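Local coordinates for protein protease (Penicillium cyclopium, PDB 5Z6O) that acts as a subtilisin-family serine protease and probably cleaves proteins such as casein, gelatin and type IV collagen, at residues A56-N61 with A96-G101; Y26-T31 with V88-S93. All blocks are in the same frame, centred on the assembly; numbering follows the deposited sequence.

Contact 1: A56-N61 with A96-G101; sequences AEWGTN and AVKVLG
The indole of W58 lies over the methyl group of A96. A96 CB sits over one face of the six-membered ring, toward its rim, 4.1 Å from the centroid: a CH-pi contact. With CG anti to the backbone N (chi1 -167°), the indole reaches on to K98, where CZ2 is 3.8 Å from K98 CB. N61 runs alongside the extended K98 chain and points the same way, its ND2 3.6 Å from K98 CD. N61 OD1 accepts from A63 N, and ND2 donates to D64 and D67. The lysine tip is held by the loop after strand 56-61: K98 NZ forms a salt bridge with D64 and hydrogen bonds to the carbonyls of D66 and T68. On the other face of the sheet T60 CG2 meets V97 CG1, and both side chains touch W117 of helix 108-124.

The backbones are parallel. A96 N donates to E57 O, and K98 N to T60 O (both 2.9 Å). Between them A96 O accepts two bonds, from G59 N at 2.8 Å and from T60 N at 3.2 Å. The register slips by one residue here: a beta bulge in edge strand 56-61. Strands 56-61 and 93-98 and helix 73-82 form a beta-alpha-beta unit of the parallel subtilase sheet.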
ATOM      1  N   ALA A  56       9.287  -1.075  12.836  1.00 15.15           N
ATOM      2  CA  ALA A  56       9.541   0.004  11.892  1.00 11.44           C
ATOM      3  C   ALA A  56      10.920   0.582  12.136  1.00 20.22           C
ATOM      4  O   ALA A  56      11.291   0.867  13.280  1.00 15.32           O
ATOM      5  CB  ALA A  56       8.489   1.121  12.041  1.00 14.44           C
ATOM      6  N   GLU A  57      11.667   0.797  11.062  1.00 15.37           N
ATOM      7  CA  GLU A  57      12.976   1.409  11.195  1.00 15.67           C
ATOM      8  C   GLU A  57      13.103   2.530  10.176  1.00 14.54           C
ATOM      9  O   GLU A  57      12.371   2.563   9.181  1.00 12.79           O
ATOM     10  CB  GLU A  57      14.098   0.362  11.015  1.00 20.36           C
ATOM     11  CG  GLU A  57      14.306  -0.092   9.610  1.00 31.95           C
ATOM     12  CD  GLU A  57      15.256  -1.305   9.497  1.00 50.82           C
ATOM     13  OE1 GLU A  57      15.101  -2.279  10.266  1.00 49.01           O
ATOM     14  OE2 GLU A  57      16.155  -1.280   8.624  1.00 56.64           O
ATOM     15  N   TRP A  58      14.000   3.482  10.454  1.00 12.36           N
ATOM     16  CA  TRP A  58      14.191   4.626   9.568  1.00 15.11           C
ATOM     17  C   TRP A  58      15.186   4.264   8.476  1.00 18.08           C
ATOM     18  O   TRP A  58      16.294   3.840   8.783  1.00 20.26           O
ATOM     19  CB  TRP A  58      14.708   5.838  10.349  1.00 15.30           C
ATOM     20  CG  TRP A  58      14.610   7.072   9.546  1.00 10.87           C
ATOM     21  CD1 TRP A  58      15.585   7.639   8.761  1.00 12.13           C
ATOM     22  CD2 TRP A  58      13.462   7.910   9.430  1.00 11.80           C
ATOM     23  NE1 TRP A  58      15.097   8.782   8.159  1.00 13.44           N
ATOM     24  CE2 TRP A  58      13.793   8.956   8.546  1.00 14.44           C
ATOM     25  CE3 TRP A  58      12.174   7.858   9.957  1.00 11.46           C
ATOM     26  CZ2 TRP A  58      12.880   9.942   8.200  1.00 12.69           C
ATOM     27  CZ3 TRP A  58      11.279   8.844   9.638  1.00 10.72           C
ATOM     28  CH2 TRP A  58      11.625   9.870   8.756  1.00 14.04           C
ATOM     29  N   GLY A  59      14.804   4.453   7.199  1.00 12.12           N
ATOM     30  CA  GLY A  59      15.663   4.136   6.086  1.00 14.15           C
ATOM     31  C   GLY A  59      16.444   5.355   5.627  1.00 18.27           C
ATOM     32  O   GLY A  59      17.662   5.418   5.855  1.00 14.65           O
ATOM     33  N   THR A  60      15.768   6.332   5.014  1.00 13.72           N
ATOM     34  CA  THR A  60      16.461   7.525   4.538  1.00 14.02           C
ATOM     35  C   THR A  60      15.477   8.686   4.430  1.00 15.99           C
ATOM     36  O   THR A  60      14.266   8.518   4.567  1.00 14.24           O
ATOM     37  CB  THR A  60      17.178   7.234   3.207  1.00 16.99           C
ATOM     38  OG1 THR A  60      18.188   8.221   2.984  1.00 21.24           O
ATOM     39  CG2 THR A  60      16.217   7.221   1.995  1.00 17.10           C
ATOM     40  N   ASN A  61      16.019   9.881   4.206  1.00 13.49           N
ATOM     41  CA  ASN A  61      15.233  11.108   4.146  1.00 10.90           C
ATOM     42  C   ASN A  61      15.825  11.901   2.996  1.00 19.28           C
ATOM     43  O   ASN A  61      16.949  12.387   3.110  1.00 17.84           O
ATOM     44  CB  ASN A  61      15.299  11.893   5.479  1.00 13.24           C
ATOM     45  CG  ASN A  61      14.435  13.154   5.487  1.00 14.82           C
ATOM     46  OD1 ASN A  61      13.984  13.642   4.437  1.00 14.53           O
ATOM     47  ND2 ASN A  61      14.186  13.688   6.683  1.00 11.43           N
ATOM     48  N   ALA A  96      11.056   3.339   6.719  1.00  9.28           N
ATOM     49  CA  ALA A  96      10.602   4.662   6.321  1.00 12.50           C
ATOM     50  C   ALA A  96      11.520   5.206   5.245  1.00 14.08           C
ATOM     51  O   ALA A  96      12.735   5.297   5.459  1.00 11.41           O
ATOM     52  CB  ALA A  96      10.622   5.623   7.510  1.00  9.95           C
ATOM     53  N   VAL A  97      10.953   5.587   4.103  1.00  8.38           N
ATOM     54  CA  VAL A  97      11.698   6.315   3.089  1.00  7.78           C
ATOM     55  C   VAL A  97      11.007   7.666   2.938  1.00 17.36           C
ATOM     56  O   VAL A  97       9.986   7.785   2.254  1.00 13.74           O
ATOM     57  CB  VAL A  97      11.760   5.555   1.758  1.00 15.79           C
ATOM     58  CG1 VAL A  97      12.572   6.350   0.732  1.00 13.94           C
ATOM     59  CG2 VAL A  97      12.356   4.128   1.951  1.00 13.77           C
ATOM     60  N   LYS A  98      11.548   8.703   3.559  1.00 11.52           N
ATOM     61  CA  LYS A  98      10.882  10.000   3.574  1.00 10.11           C
ATOM     62  C   LYS A  98      11.310  10.788   2.339  1.00 14.65           C
ATOM     63  O   LYS A  98      12.500  11.121   2.193  1.00 11.87           O
ATOM     64  CB  LYS A  98      11.229  10.781   4.837  1.00 10.60           C
ATOM     65  CG  LYS A  98      10.592  12.158   4.837  1.00 10.21           C
ATOM     66  CD  LYS A  98      10.694  12.854   6.226  1.00 11.65           C
ATOM     67  CE  LYS A  98      10.412  14.312   6.049  1.00 11.63           C
ATOM     68  NZ  LYS A  98      10.374  14.950   7.410  1.00 12.48           N
ATOM     69  N   VAL A  99      10.350  11.093   1.451  1.00 14.66           N
ATOM     70  CA  VAL A  99      10.657  11.778   0.188  1.00 12.12           C
ATOM     71  C   VAL A  99       9.778  13.012   0.025  1.00 13.02           C
ATOM     72  O   VAL A  99       9.955  13.794  -0.919  1.00 18.24           O
ATOM     73  CB  VAL A  99      10.483  10.848  -1.023  1.00 12.82           C
ATOM     74  CG1 VAL A  99      11.396   9.611  -0.941  1.00 13.99           C
ATOM     75  CG2 VAL A  99       9.006  10.442  -1.167  1.00 14.50           C
ATOM     76  N   LEU A 100       8.815  13.186   0.925  1.00 13.15           N
ATOM     77  CA  LEU A 100       7.922  14.337   0.935  1.00 15.19           C
ATOM     78  C   LEU A 100       8.042  15.067   2.268  1.00 19.52           C
ATOM     79  O   LEU A 100       8.217  14.439   3.312  1.00 17.83           O
ATOM     80  CB  LEU A 100       6.462  13.917   0.771  1.00 16.83           C
ATOM     81  CG  LEU A 100       6.130  12.936  -0.360  1.00 25.00           C
ATOM     82  CD1 LEU A 100       4.666  12.510  -0.222  1.00 22.12           C
ATOM     83  CD2 LEU A 100       6.391  13.598  -1.690  1.00 20.22           C
ATOM     84  N   GLY A 101       7.882  16.391   2.227  1.00 18.65           N
ATOM     85  CA  GLY A 101       8.016  17.230   3.398  1.00 21.77           C
ATOM     86  C   GLY A 101       6.755  17.259   4.239  1.00 24.62           C
ATOM     87  O   GLY A 101       5.774  16.552   3.987  1.00 23.93           O
TER

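Contact 2: Y26-T31 with V88-S93; sequences YVYDST and VAKKAS
Y26 reaches V88 from strand 26-29, one half of a two-stranded antiparallel sheet with strand 2-5. V88 lies in the loop before strand 93-98, which carries a type I beta turn from A89 to A92. From CB the chain sets CG anti to the backbone N (chi1 175°), and this sends the ring out toward the loop. CD1 of Y28 lies 3.6 Å above one face of the Y26 ring, offset toward the rim. Along the ring edge CD2 and CE2 meet K90 CE, with CE2 3.8 Å from it. At the tip, Y26 OH donates a 2.7 Å hydrogen bond to V88 O. The donor stands well to one side of the carbonyl, at a C=O...donor angle of 118°. Y26 OH also touches V88 CG1 at 3.4 Å. Helix 11-16 packs on both residues, through L13 and I16.

K90 passes Y26 in the opposite direction and crosses Y28 at about a right angle. Its CD is 3.5 Å from Y28 OH, and its CE lies near Y28 CE1. The methylenes CD and CE make these contacts with the two tyrosines. The chain bends at its last torsion (chi4 -78°), and NZ is held by the carbonyls of S84 and G87 and by Q5 OE1 of the neighbouring strand.

The 26-31 segment ends in an Asx turn. D29 OD2 accepts from T31 N, above the carboxylate plane, and from T31 OG1 on its anti lone pair. These two bonds hold the bend, and S30 O lies on the K91 side. K91 is extended beyond CG, with CD alongside T31 O. A water links the two segments: it donates to S30 O at 2.8 Å and accepts from K91 NZ at 3.0 Å.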
ATOM      1  N   TYR A  26     -11.294  -9.477  11.145  1.00  9.19           N
ATOM      2  CA  TYR A  26     -10.223  -9.710  10.175  1.00  8.00           C
ATOM      3  C   TYR A  26      -9.572 -11.062  10.462  1.00  9.72           C
ATOM      4  O   TYR A  26      -9.106 -11.307  11.579  1.00 12.86           O
ATOM      5  CB  TYR A  26      -9.220  -8.558  10.257  1.00  8.82           C
ATOM      6  CG  TYR A  26      -7.992  -8.722   9.379  1.00 11.13           C
ATOM      7  CD1 TYR A  26      -8.092  -9.239   8.096  1.00 11.95           C
ATOM      8  CD2 TYR A  26      -6.738  -8.315   9.833  1.00  9.22           C
ATOM      9  CE1 TYR A  26      -6.921  -9.386   7.284  1.00  7.48           C
ATOM     10  CE2 TYR A  26      -5.597  -8.451   9.040  1.00 11.47           C
ATOM     11  CZ  TYR A  26      -5.712  -8.978   7.769  1.00  8.08           C
ATOM     12  OH  TYR A  26      -4.583  -9.147   6.980  1.00 10.35           O
ATOM     13  N   VAL A  27      -9.553 -11.946   9.468  1.00  9.56           N
ATOM     14  CA  VAL A  27      -9.068 -13.320   9.621  1.00 10.89           C
ATOM     15  C   VAL A  27      -7.883 -13.497   8.682  1.00 10.07           C
ATOM     16  O   VAL A  27      -8.001 -13.195   7.488  1.00 11.35           O
ATOM     17  CB  VAL A  27     -10.166 -14.355   9.289  1.00 11.77           C
ATOM     18  CG1 VAL A  27      -9.637 -15.761   9.547  1.00 13.80           C
ATOM     19  CG2 VAL A  27     -11.425 -14.079  10.112  1.00 17.55           C
ATOM     20  N   TYR A  28      -6.761 -14.000   9.212  1.00 12.13           N
ATOM     21  CA  TYR A  28      -5.527 -14.070   8.425  1.00  9.20           C
ATOM     22  C   TYR A  28      -4.663 -15.204   8.968  1.00 10.99           C
ATOM     23  O   TYR A  28      -4.768 -15.577  10.127  1.00 12.24           O
ATOM     24  CB  TYR A  28      -4.768 -12.717   8.445  1.00  8.37           C
ATOM     25  CG  TYR A  28      -4.340 -12.293   9.843  1.00 11.34           C
ATOM     26  CD1 TYR A  28      -5.216 -11.602  10.700  1.00 10.36           C
ATOM     27  CD2 TYR A  28      -3.081 -12.621  10.322  1.00 10.41           C
ATOM     28  CE1 TYR A  28      -4.822 -11.241  12.000  1.00 11.43           C
ATOM     29  CE2 TYR A  28      -2.667 -12.240  11.602  1.00 13.25           C
ATOM     30  CZ  TYR A  28      -3.559 -11.583  12.436  1.00 10.93           C
ATOM     31  OH  TYR A  28      -3.096 -11.215  13.659  1.00 13.57           O
ATOM     32  N   ASP A  29      -3.796 -15.740   8.131  1.00 11.29           N
ATOM     33  CA  ASP A  29      -2.870 -16.777   8.593  1.00 12.68           C
ATOM     34  C   ASP A  29      -1.785 -16.195   9.493  1.00 13.68           C
ATOM     35  O   ASP A  29      -1.261 -15.102   9.243  1.00 11.75           O
ATOM     36  CB  ASP A  29      -2.202 -17.452   7.394  1.00 10.83           C
ATOM     37  CG  ASP A  29      -1.359 -18.601   7.813  1.00 13.92           C
ATOM     38  OD1 ASP A  29      -1.978 -19.626   8.140  1.00 17.35           O
ATOM     39  OD2 ASP A  29      -0.115 -18.460   7.898  1.00 11.00           O
ATOM     40  N   SER A  30      -1.410 -16.948  10.530  1.00  9.62           N
ATOM     41  CA  SER A  30      -0.474 -16.455  11.542  1.00 11.29           C
ATOM     42  C   SER A  30       0.893 -16.086  10.983  1.00 12.89           C
ATOM     43  O   SER A  30       1.634 -15.368  11.668  1.00 14.47           O
ATOM     44  CB  SER A  30      -0.267 -17.495  12.631  1.00 16.44           C
ATOM     45  OG  SER A  30       0.239 -18.671  12.016  1.00 16.78           O
ATOM     46  N   THR A  31       1.259 -16.552   9.784  1.00 12.85           N
ATOM     47  CA  THR A  31       2.547 -16.123   9.211  1.00 12.97           C
ATOM     48  C   THR A  31       2.614 -14.597   9.115  1.00 13.74           C
ATOM     49  O   THR A  31       3.670 -14.002   9.368  1.00 12.76           O
ATOM     50  CB  THR A  31       2.803 -16.744   7.837  1.00 13.51           C
ATOM     51  OG1 THR A  31       1.644 -16.612   7.021  1.00 12.45           O
ATOM     52  CG2 THR A  31       3.189 -18.235   7.965  1.00 14.51           C
ATOM     53  N   VAL A  88      -2.562  -4.829   7.739  1.00  8.15           N
ATOM     54  CA  VAL A  88      -2.804  -6.081   7.022  1.00  4.41           C
ATOM     55  C   VAL A  88      -1.764  -7.146   7.396  1.00  7.49           C
ATOM     56  O   VAL A  88      -2.118  -8.275   7.752  1.00  9.13           O
ATOM     57  CB  VAL A  88      -2.806  -5.821   5.495  1.00  6.51           C
ATOM     58  CG1 VAL A  88      -2.996  -7.166   4.713  1.00  7.12           C
ATOM     59  CG2 VAL A  88      -3.967  -4.886   5.116  1.00  9.74           C
ATOM     60  N   ALA A  89      -0.482  -6.808   7.307  1.00  7.53           N
ATOM     61  CA  ALA A  89       0.611  -7.768   7.477  1.00  8.89           C
ATOM     62  C   ALA A  89       1.268  -7.436   8.806  1.00  9.84           C
ATOM     63  O   ALA A  89       2.233  -6.666   8.869  1.00 10.17           O
ATOM     64  CB  ALA A  89       1.621  -7.705   6.311  1.00  8.22           C
ATOM     65  N   LYS A  90       0.738  -8.038   9.877  1.00  9.23           N
ATOM     66  CA  LYS A  90       1.017  -7.577  11.228  1.00 11.19           C
ATOM     67  C   LYS A  90       2.397  -7.975  11.744  1.00 12.21           C
ATOM     68  O   LYS A  90       2.754  -7.536  12.834  1.00 13.16           O
ATOM     69  CB  LYS A  90      -0.059  -8.104  12.178  1.00 13.00           C
ATOM     70  CG  LYS A  90      -1.454  -7.548  11.823  1.00  6.64           C
ATOM     71  CD  LYS A  90      -2.491  -7.914  12.850  1.00 14.78           C
ATOM     72  CE  LYS A  90      -3.855  -7.546  12.313  1.00 10.27           C
ATOM     73  NZ  LYS A  90      -4.164  -6.107  12.407  1.00 11.20           N
ATOM     74  N   LYS A  91       3.167  -8.774  11.010  1.00  9.73           N
ATOM     75  CA  LYS A  91       4.541  -9.134  11.419  1.00 10.06           C
ATOM     76  C   LYS A  91       5.594  -8.703  10.421  1.00 13.18           C
ATOM     77  O   LYS A  91       6.777  -9.002  10.623  1.00 12.87           O
ATOM     78  CB  LYS A  91       4.658 -10.658  11.651  1.00 11.62           C
ATOM     79  CG  LYS A  91       3.864 -11.085  12.879  1.00 17.38           C
ATOM     80  CD  LYS A  91       4.002 -12.574  13.131  1.00 20.26           C
ATOM     81  CE  LYS A  91       3.542 -12.931  14.538  1.00 27.67           C
ATOM     82  NZ  LYS A  91       3.555 -14.430  14.656  1.00 41.90           N
ATOM     83  N   ALA A  92       5.208  -7.984   9.375  1.00  8.62           N
ATOM     84  CA  ALA A  92       6.172  -7.512   8.382  1.00  8.66           C
ATOM     85  C   ALA A  92       7.090  -6.471   9.008  1.00 12.77           C
ATOM     86  O   ALA A  92       6.769  -5.857  10.034  1.00 13.82           O
ATOM     87  CB  ALA A  92       5.440  -6.917   7.157  1.00  8.38           C
ATOM     88  N   SER A  93       8.263  -6.294   8.390  1.00 10.81           N
ATOM     89  CA  SER A  93       9.159  -5.190   8.719  1.00 10.79           C
ATOM     90  C   SER A  93       8.836  -3.986   7.841  1.00 14.90           C
ATOM     91  O   SER A  93       8.461  -4.136   6.678  1.00 13.44           O
ATOM     92  CB  SER A  93      10.619  -5.575   8.499  1.00 16.46           C
ATOM     93  OG  SER A  93      10.970  -6.724   9.248  1.00 20.36           O
TER
HETATM   94  O   HOH W   1       0.694 -14.099  13.924  1.00 31.36           O

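How the contacts relate
The centres of the two contacts are 23 Å apart. The chain joins them directly: the loop 88-93 of contact 2 runs into strand 93-98, whose end belongs to contact 1. Apart from this chain connection, no touch joins them. Their segments alternate along the sequence. Contact 2 ties the strand near the N-terminus to the entrance of that strand, away from the annotated sites. Contact 1 lies at the other end, close to the active site. The K98 side chain is about 7 Å from that of D42 and about 10 Å from that of H73, both probable charge-relay residues. L100, just beyond the strand, lines the pocket that holds phenylmethanesulfonic acid.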